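P-nitrophenyl phosphatase (Pho2) (Archaeoglobus fulgidus, PDB 3QGM) probably acts as a phosphatase of the haloacid dehalogenase superfamily and binds a divalent metal ion, calcium in this crystal. Local coordinates at residues Leu121-Asn126 and Pro164-Ile169. Residues are numbered along the deposited sequence; the frame is centred on the assembly and turned at random.
Sequences LVVGSN and PGTGMI
Ser125 and Thr166 bring the two backbones closest, their CA atoms 4.3 Å apart, where the chain leaving strand 120-123 passes the run into helix 167-177. Between Val123 and Ile169 the chains are wider apart, CA to CA 7.2 Å, a gap that side chains fill. The second subunit borders this region, its Thr135 and Met134 packing on Pro164 and on the selenomethionine at Met168. The two branches of Thr166 divide the work. A chi1 of -60° sets OG1 beside the backbone N and turns CG2 toward Val123 CG1; the methyl also lies 4.0 Å from Gly124 CA. The main bond of OG1 is to Asn151 OD1, while Ser125 N, 3.1 Å from Thr166 OG1, is a weak extra donor with an N-H...O angle of 128° and also bonds to Ser50 OG. Beta-branched Val123 and Ile169 suit the apolar side: their side chains run antiparallel alongside each other, Val123 CG1 meeting Ile169 CG2 at 3.7 Å, and the longer arm of Ile169 carries CD1 to 3.4 Å from Gly124 O. In one of two conformers of Ser125, a water links OG to Gly165 O, donating to the carbonyl; the bridge may not hold in the other. Losing both branches to an alanine here is likely to cost Ser125 N its weaker acceptor, deprive Asn151 OD1 of its hydroxyl mate and open a gap beside Val123 CG1. The five-stranded sheet is separate from the six-stranded one carrying the calcium site, consistent with the cap domain of haloacid dehalogenase-type phosphatases; here, away from the metal, apolar contact gives way to a hydroxyl network through Thr166.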
loop_
_atom_site.group_PDB
_atom_site.type_symbol
_atom_site.label_atom_id
_atom_site.label_comp_id
_atom_site.label_asym_id
_atom_site.label_seq_id
_atom_site.Cartn_x
_atom_site.Cartn_y
_atom_site.Cartn_z
ATOM N N LEU A 121 10.548 -4.915 13.149
ATOM C CA LEU A 121 9.337 -4.301 12.691
ATOM C C LEU A 121 8.250 -5.368 12.650
ATOM O O LEU A 121 8.402 -6.373 11.980
ATOM C CB LEU A 121 9.568 -3.672 11.275
ATOM C CG LEU A 121 8.337 -3.198 10.485
ATOM C CD1 LEU A 121 7.533 -2.132 11.295
ATOM C CD2 LEU A 121 8.770 -2.702 9.003
ATOM N N VAL A 122 7.149 -5.130 13.353
ATOM C CA VAL A 122 6.035 -6.047 13.464
ATOM C C VAL A 122 4.786 -5.387 12.858
ATOM O O VAL A 122 4.300 -4.376 13.334
ATOM C CB VAL A 122 5.804 -6.449 14.943
ATOM C CG1 VAL A 122 4.740 -7.510 15.074
ATOM C CG2 VAL A 122 7.124 -6.943 15.541
ATOM N N VAL A 123 4.340 -5.920 11.732
ATOM C CA VAL A 123 3.274 -5.296 10.988
ATOM C C VAL A 123 2.026 -6.083 11.284
ATOM O O VAL A 123 1.987 -7.263 11.075
ATOM C CB VAL A 123 3.605 -5.308 9.478
ATOM C CG1 VAL A 123 2.343 -5.168 8.674
ATOM C CG2 VAL A 123 4.626 -4.191 9.134
ATOM N N GLY A 124 1.036 -5.435 11.859
ATOM C CA GLY A 124 -0.298 -5.981 12.012
ATOM C C GLY A 124 -1.288 -4.871 11.612
ATOM O O GLY A 124 -0.946 -3.682 11.637
ATOM N N SER A 125 -2.502 -5.276 11.244
ATOM C CA SER A 125 -3.547 -4.346 10.906
ATOM C C SER A 125 -3.828 -3.361 12.020
ATOM O O SER A 125 -3.696 -3.715 13.200
ATOM C CB SER A 125 -4.832 -5.089 10.603
ATOM O OG SER A 125 -5.685 -4.219 9.920
ATOM N N ASN A 126 -4.220 -2.149 11.652
ATOM C CA ASN A 126 -4.615 -1.113 12.619
ATOM C C ASN A 126 -5.707 -0.191 12.069
ATOM O O ASN A 126 -5.474 0.588 11.101
ATOM C CB ASN A 126 -3.380 -0.289 12.975
ATOM C CG ASN A 126 -3.543 0.491 14.245
ATOM O OD1 ASN A 126 -4.651 0.864 14.612
ATOM N ND2 ASN A 126 -2.432 0.778 14.912
ATOM N N PRO A 164 -9.670 -2.882 4.467
ATOM C CA PRO A 164 -8.271 -3.342 4.344
ATOM C C PRO A 164 -7.897 -4.312 5.479
ATOM O O PRO A 164 -8.315 -4.127 6.602
ATOM C CB PRO A 164 -7.446 -2.058 4.540
ATOM C CG PRO A 164 -8.359 -0.962 4.216
ATOM C CD PRO A 164 -9.749 -1.407 4.572
ATOM N N GLY A 165 -7.096 -5.309 5.177
ATOM C CA GLY A 165 -6.493 -6.146 6.225
ATOM C C GLY A 165 -5.029 -5.781 6.300
ATOM O O GLY A 165 -4.614 -4.780 5.785
ATOM N N THR A 166 -4.258 -6.626 6.943
ATOM C CA THR A 166 -2.871 -6.387 7.221
ATOM C C THR A 166 -2.042 -6.265 5.941
ATOM O O THR A 166 -1.026 -5.561 5.905
ATOM C CB THR A 166 -2.322 -7.540 8.068
ATOM O OG1 THR A 166 -3.072 -7.602 9.291
ATOM C CG2 THR A 166 -0.815 -7.325 8.328
ATOM N N GLY A 167 -2.507 -6.924 4.882
ATOM C CA GLY A 167 -1.816 -6.883 3.598
ATOM C C GLY A 167 -1.765 -5.496 2.989
ATOM O O GLY A 167 -0.943 -5.201 2.120
HETATM N N MSE A 168 -2.639 -4.623 3.453
HETATM C CA MSE A 168 -2.558 -3.267 3.029
HETATM C C MSE A 168 -1.221 -2.617 3.399
HETATM O O MSE A 168 -0.617 -1.888 2.565
HETATM C CB MSE A 168 -3.679 -2.443 3.595
HETATM C CG MSE A 168 -3.747 -1.148 2.867
HETATM SE SE MSE A 168 -2.835 0.130 3.914
HETATM C CE MSE A 168 -4.542 0.537 4.775
ATOM N N ILE A 169 -0.780 -2.852 4.635
ATOM C CA ILE A 169 0.455 -2.254 5.128
ATOM C C ILE A 169 1.612 -2.984 4.412
ATOM O O ILE A 169 2.532 -2.371 3.910
ATOM C CB ILE A 169 0.597 -2.326 6.674
ATOM C CG1 ILE A 169 -0.531 -1.514 7.355
ATOM C CG2 ILE A 169 1.962 -1.814 7.086
ATOM C CD1 ILE A 169 -0.681 -1.742 8.831
HETATM O O HOH W 1 -5.102 -2.772 7.557
#